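Local coordinates for protein Exo-beta-1,3-galactanase (PDB 5FLW) that probably trims galactose units from the ends of beta-1,3-galactan chains as a glycoside hydrolase of family 43, at residues N43-V48 against I64-Q69; D175-R180 against G225-W230; K195-Y200 against P255-H260. One frame throughout, in Å; residues are numbered along the deposited sequence.

In the fold
The five four-stranded antiparallel sheets make the five-bladed beta-propeller of family 43. Interaction 1 lies within the blade of strands 24-28 to 60-66. Interaction 2 joins the third blade in chain order to the fourth, and interaction 3 joins the fourth to the fifth. The last two touch through W227 CH2 and Y200 CB, 3.6 Å apart; their centres are 19 Å apart. Interaction 1 is on the other side of the chain's centre, 32 Å and 33 Å from their centres. In relatives the substrate site lies near the propeller axis; no ligand marks it here, and none of the three contacts is known to be part of it.

Interaction 1: residues N43-V48 against I64-Q69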
# COMPACT_ATOMS: atom_id res chain seq x y z
N ASN A 43 2.00 -7.28 16.65
CA ASN A 43 1.10 -7.39 15.50
C ASN A 43 -0.30 -6.83 15.71
O ASN A 43 -1.06 -6.76 14.73
CB ASN A 43 0.96 -8.87 15.06
CG ASN A 43 0.12 -9.70 16.03
OD1 ASN A 43 0.26 -9.56 17.24
ND2 ASN A 43 -0.74 -10.57 15.50
N LEU A 44 -0.70 -6.47 16.94
CA LEU A 44 -2.06 -5.97 17.14
C LEU A 44 -2.14 -4.47 16.82
O LEU A 44 -1.14 -3.75 16.76
CB LEU A 44 -2.55 -6.28 18.56
CG LEU A 44 -2.54 -7.77 18.93
CD1 LEU A 44 -2.90 -8.03 20.42
CD2 LEU A 44 -3.43 -8.59 17.99
N PHE A 45 -3.37 -3.99 16.64
CA PHE A 45 -3.54 -2.61 16.22
C PHE A 45 -3.08 -1.63 17.29
O PHE A 45 -3.57 -1.66 18.43
CB PHE A 45 -4.99 -2.33 15.84
CG PHE A 45 -5.17 -0.98 15.23
CD1 PHE A 45 -4.51 -0.66 14.05
CD2 PHE A 45 -6.00 -0.02 15.83
CE1 PHE A 45 -4.67 0.61 13.47
CE2 PHE A 45 -6.15 1.26 15.27
CZ PHE A 45 -5.51 1.57 14.09
N GLN A 46 -2.14 -0.73 16.91
CA GLN A 46 -1.59 0.28 17.81
C GLN A 46 -1.70 1.68 17.19
O GLN A 46 -0.99 2.61 17.61
CB GLN A 46 -0.14 -0.03 18.22
CG GLN A 46 -0.01 -1.38 18.89
CD GLN A 46 1.36 -1.99 18.68
OE1 GLN A 46 2.38 -1.45 19.13
NE2 GLN A 46 1.41 -3.12 17.96
N GLY A 47 -2.55 1.84 16.18
CA GLY A 47 -2.72 3.13 15.53
C GLY A 47 -2.03 3.19 14.17
O GLY A 47 -1.24 2.32 13.78
N VAL A 48 -2.38 4.26 13.45
CA VAL A 48 -1.78 4.60 12.17
C VAL A 48 -0.90 5.82 12.38
O VAL A 48 -1.37 6.86 12.87
CB VAL A 48 -2.84 4.86 11.09
CG1 VAL A 48 -2.17 5.31 9.79
CG2 VAL A 48 -3.67 3.58 10.86
N ILE A 64 0.26 9.73 15.80
CA ILE A 64 -0.79 8.77 15.50
C ILE A 64 -2.02 9.55 15.04
O ILE A 64 -2.58 10.34 15.81
CB ILE A 64 -1.10 7.88 16.72
CG1 ILE A 64 0.13 7.00 17.06
CG2 ILE A 64 -2.33 7.01 16.49
CD1 ILE A 64 0.05 6.22 18.34
N VAL A 65 -2.44 9.32 13.79
CA VAL A 65 -3.57 10.03 13.18
C VAL A 65 -4.87 9.22 13.17
O VAL A 65 -5.94 9.81 12.97
CB VAL A 65 -3.21 10.60 11.77
CG1 VAL A 65 -2.00 11.53 11.87
CG2 VAL A 65 -2.92 9.49 10.75
N LEU A 66 -4.80 7.90 13.37
CA LEU A 66 -5.98 7.07 13.63
C LEU A 66 -5.64 6.26 14.88
O LEU A 66 -4.73 5.42 14.86
CB LEU A 66 -6.34 6.17 12.45
CG LEU A 66 -7.51 5.20 12.70
CD1 LEU A 66 -8.78 5.94 13.05
CD2 LEU A 66 -7.73 4.23 11.51
N ASP A 67 -6.32 6.54 15.98
CA ASP A 67 -6.00 5.93 17.25
C ASP A 67 -6.56 4.52 17.34
O ASP A 67 -7.50 4.14 16.63
CB ASP A 67 -6.63 6.72 18.39
CG ASP A 67 -5.92 8.02 18.67
OD1 ASP A 67 -4.67 8.04 18.63
OD2 ASP A 67 -6.61 9.04 18.94
N VAL A 68 -5.97 3.74 18.26
CA VAL A 68 -6.66 2.58 18.78
C VAL A 68 -8.02 3.03 19.31
O VAL A 68 -8.13 4.07 19.97
CB VAL A 68 -5.83 1.94 19.91
CG1 VAL A 68 -6.54 0.71 20.45
CG2 VAL A 68 -4.44 1.60 19.43
N GLN A 69 -9.07 2.26 19.01
CA GLN A 69 -10.44 2.60 19.39
C GLN A 69 -10.85 1.81 20.64
O GLN A 69 -10.09 1.00 21.18
CB GLN A 69 -11.37 2.39 18.17
CG GLN A 69 -10.94 3.22 16.91
CD GLN A 69 -11.07 4.74 17.13
OE1 GLN A 69 -12.09 5.21 17.65
NE2 GLN A 69 -10.04 5.51 16.76
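V48 and L66 form an antiparallel hydrogen-bonded pair where strand 48-53 begins and strand 60-66 ends. V48 N donates to L66 O at 3.0 Å (158° at the hydrogen), in the carbonyl plane. V65 N returns a bond of 2.8 Å to V48 O. It arrives almost in line with that carbonyl, with a C=O...N angle of 176°. The two acceptors also receive CA-H groups: G47 CA lies 3.1 Å from L66 O, and I64 CA lies 3.3 Å from V48 O. This is the outer edge of a propeller blade.

The tight side packs apolar side chains against one another and against backbone. V48 and L66 point to the same face of the sheet, and their CB atoms are 4.0 Å apart. M97 of strand 95-102 in the next blade touches both. F45 enters this side from the loop. Its ring is swung away from the backbone N (chi1 -172°) and presents an edge to the other segment: F45 CE2 is 3.5 Å from D67 O, near the ring plane. G47 N sits over the centre of one ring face. F45 CD2 meets the V68 methyl CG2, which also reaches 3.5 Å from F45 O.

The other side is looser. I64 is exposed and sends its CD1 tip to 3.8 Å from Q46 O. D67 is exposed, and its CB is directed away from residues 43-48. Q46 turns its amide back to its own loop, where NE2 bonds to L44 O and OE1 to N41 N.

L66 N is buried by the contact and has no partner in the model. Just two backbone bonds cross the contact, so apolar packing carries much of the rest, and the unpaired L66 N is a probable energetic cost of burying it.

Interaction 2: residues D175-R180 against G225-W230; sequences DVACER and GPWSEW
The outermost strand of the third propeller blade, 172-179, packs through E179 against W227, in the loop that leads to strand 231-232 of the fourth blade. The E179 side chain crosses the indole at about a right angle, and its carboxylate plane is turned 48° from the ring. CG and CD lie against the pyrrole part of the indole. E179 OE2 is 3.6 Å from W227 CD1. A bend at chi2 (-69°) folds the carboxylate back beside W227 CB.

Water carries the polar part of the contact. One water gives a hydrogen bond to E179 OE2 (3.0 Å) and takes one from W227 N (2.8 Å). A second lies in the plane of the W230 ring, at its edge, and accepts from W230 NE1 at 2.9 Å. It is also 2.7 Å from E179 OE1 and equally close to R180 O. Counting acceptors elsewhere, it has more in reach than it has protons, so which of them it serves is not settled.

A classic beta bulge precedes E179 in the strand: V176 and A177 both face I162 of strand 159-165. From it, A177 points its methyl CB toward the indole, 4.1 Å from W227 NE1. That N-H is used within the fourth blade, by L223 O. Farther along, E179 CB stands at the edge of the W230 ring. W227 and W230 both make edge-to-face contacts with W202 of strand 199-205.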
# COMPACT_ATOMS: atom_id res chain seq x y z
N ASP A 175 -17.53 -3.58 -8.76
CA ASP A 175 -16.44 -4.57 -8.80
C ASP A 175 -15.86 -4.47 -10.21
O ASP A 175 -16.36 -5.06 -11.17
CB ASP A 175 -16.99 -5.96 -8.43
CG ASP A 175 -15.91 -7.01 -8.19
OD1 ASP A 175 -14.70 -6.68 -8.09
OD2 ASP A 175 -16.30 -8.19 -8.03
N VAL A 176 -14.82 -3.63 -10.34
CA VAL A 176 -14.28 -3.25 -11.66
C VAL A 176 -13.56 -4.43 -12.30
O VAL A 176 -13.69 -4.68 -13.52
CB VAL A 176 -13.35 -2.03 -11.53
CG1 VAL A 176 -12.58 -1.77 -12.82
CG2 VAL A 176 -14.12 -0.81 -11.13
N ALA A 177 -12.77 -5.15 -11.50
CA ALA A 177 -11.96 -6.28 -11.96
C ALA A 177 -11.70 -7.18 -10.76
O ALA A 177 -11.71 -6.73 -9.61
CB ALA A 177 -10.62 -5.82 -12.56
N CYS A 178 -11.49 -8.47 -11.06
CA CYS A 178 -11.08 -9.41 -10.02
C CYS A 178 -10.12 -10.39 -10.70
O CYS A 178 -10.56 -11.22 -11.51
CB CYS A 178 -12.28 -10.11 -9.39
SG CYS A 178 -11.80 -11.14 -7.98
N GLU A 179 -8.83 -10.26 -10.40
CA GLU A 179 -7.81 -10.97 -11.15
C GLU A 179 -7.06 -11.97 -10.29
O GLU A 179 -6.63 -11.65 -9.16
CB GLU A 179 -6.78 -10.00 -11.81
CG GLU A 179 -7.46 -8.99 -12.75
CD GLU A 179 -8.00 -9.65 -14.01
OE1 GLU A 179 -7.40 -10.65 -14.49
OE2 GLU A 179 -9.03 -9.17 -14.55
N ARG A 180 -6.84 -13.15 -10.86
CA ARG A 180 -5.89 -14.12 -10.34
C ARG A 180 -4.63 -14.01 -11.17
O ARG A 180 -4.69 -13.69 -12.36
CB ARG A 180 -6.44 -15.54 -10.40
CG ARG A 180 -7.55 -15.84 -9.38
CD ARG A 180 -8.07 -17.24 -9.60
NE ARG A 180 -8.90 -17.72 -8.51
CZ ARG A 180 -10.22 -17.86 -8.57
NH1 ARG A 180 -10.88 -17.52 -9.66
NH2 ARG A 180 -10.90 -18.32 -7.52
N GLY A 225 -9.73 -4.23 -17.55
CA GLY A 225 -9.00 -5.23 -18.32
C GLY A 225 -9.26 -5.11 -19.82
O GLY A 225 -9.94 -4.17 -20.28
N PRO A 226 -8.74 -6.08 -20.60
CA PRO A 226 -7.98 -7.25 -20.13
C PRO A 226 -6.64 -6.91 -19.51
O PRO A 226 -5.90 -6.05 -19.99
CB PRO A 226 -7.72 -8.06 -21.41
CG PRO A 226 -8.01 -7.16 -22.54
CD PRO A 226 -8.92 -6.07 -22.07
N TRP A 227 -6.33 -7.63 -18.44
CA TRP A 227 -5.03 -7.54 -17.80
C TRP A 227 -4.07 -8.57 -18.40
O TRP A 227 -4.44 -9.72 -18.64
CB TRP A 227 -5.18 -7.72 -16.29
CG TRP A 227 -5.79 -6.50 -15.67
CD1 TRP A 227 -7.12 -6.28 -15.39
CD2 TRP A 227 -5.10 -5.31 -15.27
NE1 TRP A 227 -7.29 -5.04 -14.82
CE2 TRP A 227 -6.07 -4.42 -14.74
CE3 TRP A 227 -3.75 -4.90 -15.29
CZ2 TRP A 227 -5.73 -3.14 -14.24
CZ3 TRP A 227 -3.41 -3.62 -14.80
CH2 TRP A 227 -4.40 -2.76 -14.27
N SER A 228 -2.84 -8.12 -18.66
CA SER A 228 -1.84 -8.93 -19.32
C SER A 228 -1.34 -10.05 -18.39
O SER A 228 -1.65 -10.09 -17.19
CB SER A 228 -0.65 -8.06 -19.74
OG SER A 228 0.17 -7.74 -18.63
N GLU A 229 -0.56 -10.96 -18.96
CA GLU A 229 0.16 -11.97 -18.19
C GLU A 229 0.93 -11.29 -17.05
O GLU A 229 1.47 -10.20 -17.21
CB GLU A 229 1.15 -12.65 -19.15
CG GLU A 229 2.18 -13.51 -18.47
CD GLU A 229 3.31 -13.97 -19.41
OE1 GLU A 229 3.63 -13.26 -20.39
OE2 GLU A 229 3.89 -15.05 -19.15
N TRP A 230 1.02 -11.96 -15.91
CA TRP A 230 1.77 -11.42 -14.79
C TRP A 230 3.24 -11.82 -14.95
O TRP A 230 3.55 -12.99 -15.09
CB TRP A 230 1.19 -11.91 -13.46
CG TRP A 230 -0.15 -11.31 -13.18
CD1 TRP A 230 -1.35 -11.70 -13.71
CD2 TRP A 230 -0.45 -10.21 -12.31
NE1 TRP A 230 -2.36 -10.91 -13.23
CE2 TRP A 230 -1.83 -9.99 -12.37
CE3 TRP A 230 0.33 -9.40 -11.48
CZ2 TRP A 230 -2.46 -8.99 -11.63
CZ3 TRP A 230 -0.29 -8.41 -10.76
CH2 TRP A 230 -1.67 -8.21 -10.83
O HOH W 1 -4.97 -11.78 -14.22
O HOH W 2 -8.50 -9.21 -17.54

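Interaction 3: residues K195-Y200 against P255-H260; sequences KKDGLY and PYNSEH
The ring of Y256 meets K195 obliquely, and the lysine's CB and CD both come 4.1 Å from Y256 CD1. The K195 chain runs extended past the ring to a salt bridge with D144, and NZ also makes a weak bond to Y200 OH. Y256 OH bonds to Q143 O. A second set of flat groups is the carboxylate of D197 and the amide of N257, with planes 53° apart. N257 OD1 approaches the backbone side of D197, 3.2 Å from D197 CA. A water bridges D197 OD1 and N257 OD1.

The direct backbone link is D197 N to Y256 O, 3.1 Å and in the carbonyl plane. K196 CA adds a CA-H...O contact to the same oxygen, and a water held by G198 N donates to it as well.

K196 makes the charged link. Its CG, CD and CE pass beside S258 O, and the chain bends at the end (chi4 54°). K196 NZ then bonds to S258 O at 2.6 Å, from above the carbonyl plane. K196 NZ also forms a salt bridge with E259 OE2 at 3.1 Å, though the hydrogen bond in it is weak. A water takes a third bond from NZ. The nearby carboxylate would be expected to favour the charged form of the ammonium group.

Water also fills the seam between K195 and P255. One molecule donates to K195 O and P255 O and accepts from S258 N. Another accepts from K195 N and donates to P255 O.

Residues 196-199 form the type I' turn of the hairpin of strands 191-196 and 199-205 in the fourth blade. It meets the loop joining strands 244-250 and 261-266 of the fifth. Q143 O, ending strand 139-143 of the third blade, and the D144 carboxylate just past it supply outer partners of Y256 and K195.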
# COMPACT_ATOMS: atom_id res chain seq x y z
N LYS A 195 -0.09 4.65 -13.21
CA LYS A 195 -0.45 4.86 -14.61
C LYS A 195 0.61 5.70 -15.30
O LYS A 195 1.09 6.69 -14.75
CB LYS A 195 -1.78 5.63 -14.71
CG LYS A 195 -2.54 5.52 -16.06
CD LYS A 195 -3.71 6.50 -16.07
CE LYS A 195 -4.59 6.32 -17.28
NZ LYS A 195 -5.84 7.10 -17.23
N LYS A 196 0.99 5.29 -16.51
CA LYS A 196 1.94 6.06 -17.31
C LYS A 196 1.51 6.01 -18.77
O LYS A 196 1.40 4.93 -19.36
CB LYS A 196 3.36 5.51 -17.17
CG LYS A 196 4.39 6.32 -17.93
CD LYS A 196 5.70 5.55 -18.02
CE LYS A 196 6.68 6.19 -18.98
NZ LYS A 196 6.91 7.61 -18.63
N ASP A 197 1.29 7.19 -19.36
CA ASP A 197 0.98 7.31 -20.79
C ASP A 197 -0.15 6.36 -21.20
O ASP A 197 -0.05 5.62 -22.18
CB ASP A 197 2.22 7.11 -21.65
CG ASP A 197 1.96 7.41 -23.12
OD1 ASP A 197 1.03 8.19 -23.41
OD2 ASP A 197 2.70 6.82 -23.99
N GLY A 198 -1.22 6.38 -20.40
CA GLY A 198 -2.42 5.63 -20.71
C GLY A 198 -2.40 4.16 -20.32
O GLY A 198 -3.43 3.49 -20.50
N LEU A 199 -1.29 3.63 -19.80
CA LEU A 199 -1.19 2.22 -19.43
C LEU A 199 -1.12 2.11 -17.91
O LEU A 199 -0.32 2.81 -17.28
CB LEU A 199 0.07 1.58 -20.03
CG LEU A 199 0.15 0.06 -19.99
CD1 LEU A 199 -0.85 -0.54 -20.96
CD2 LEU A 199 1.54 -0.43 -20.30
N TYR A 200 -1.95 1.23 -17.34
CA TYR A 200 -1.94 0.95 -15.90
C TYR A 200 -0.96 -0.18 -15.60
O TYR A 200 -0.89 -1.17 -16.35
CB TYR A 200 -3.33 0.52 -15.43
CG TYR A 200 -4.43 1.54 -15.68
CD1 TYR A 200 -4.64 2.59 -14.79
CD2 TYR A 200 -5.25 1.44 -16.81
CE1 TYR A 200 -5.64 3.52 -15.02
CE2 TYR A 200 -6.26 2.37 -17.05
CZ TYR A 200 -6.45 3.41 -16.15
OH TYR A 200 -7.45 4.34 -16.36
N PRO A 255 1.70 12.97 -12.34
CA PRO A 255 1.73 11.59 -11.84
C PRO A 255 1.34 10.55 -12.87
O PRO A 255 1.61 9.36 -12.67
CB PRO A 255 0.76 11.62 -10.65
CG PRO A 255 -0.13 12.76 -10.95
CD PRO A 255 0.67 13.79 -11.68
N TYR A 256 0.68 10.97 -13.95
CA TYR A 256 0.18 10.08 -15.00
C TYR A 256 1.11 9.99 -16.21
O TYR A 256 0.83 9.20 -17.11
CB TYR A 256 -1.25 10.48 -15.40
CG TYR A 256 -2.15 10.58 -14.18
CD1 TYR A 256 -2.57 9.43 -13.51
CD2 TYR A 256 -2.56 11.82 -13.67
CE1 TYR A 256 -3.37 9.51 -12.38
CE2 TYR A 256 -3.37 11.92 -12.53
CZ TYR A 256 -3.77 10.76 -11.90
OH TYR A 256 -4.56 10.83 -10.76
N ASN A 257 2.19 10.75 -16.24
CA ASN A 257 3.17 10.71 -17.32
C ASN A 257 4.55 10.98 -16.75
O ASN A 257 5.30 11.82 -17.24
CB ASN A 257 2.81 11.69 -18.44
CG ASN A 257 1.60 11.23 -19.21
OD1 ASN A 257 1.69 10.27 -19.97
ND2 ASN A 257 0.46 11.90 -19.01
N SER A 258 4.91 10.25 -15.72
CA SER A 258 6.15 10.48 -15.00
C SER A 258 7.25 9.63 -15.61
O SER A 258 7.00 8.57 -16.18
CB SER A 258 5.91 10.19 -13.51
OG SER A 258 7.11 10.21 -12.76
N GLU A 259 8.48 10.13 -15.52
CA GLU A 259 9.66 9.39 -15.96
C GLU A 259 10.45 8.78 -14.81
O GLU A 259 11.42 8.06 -15.06
CB GLU A 259 10.59 10.26 -16.82
CG GLU A 259 9.96 10.83 -18.11
CD GLU A 259 9.58 9.75 -19.16
OE1 GLU A 259 10.27 8.69 -19.26
OE2 GLU A 259 8.57 9.95 -19.91
N HIS A 260 10.06 9.06 -13.57
CA HIS A 260 10.74 8.55 -12.39
C HIS A 260 9.72 7.98 -11.41
O HIS A 260 8.66 8.57 -11.17
CB HIS A 260 11.59 9.60 -11.68
CG HIS A 260 12.54 10.31 -12.61
ND1 HIS A 260 12.18 11.44 -13.33
CD2 HIS A 260 13.82 10.02 -12.95
CE1 HIS A 260 13.21 11.81 -14.06
NE2 HIS A 260 14.20 10.97 -13.85
O HOH W 3 3.34 8.14 -14.47
O HOH W 4 0.42 6.94 -11.61
O HOH W 5 5.03 9.29 -19.89
O HOH W 6 -0.31 10.53 -22.17
O HOH W 7 -1.59 8.27 -18.28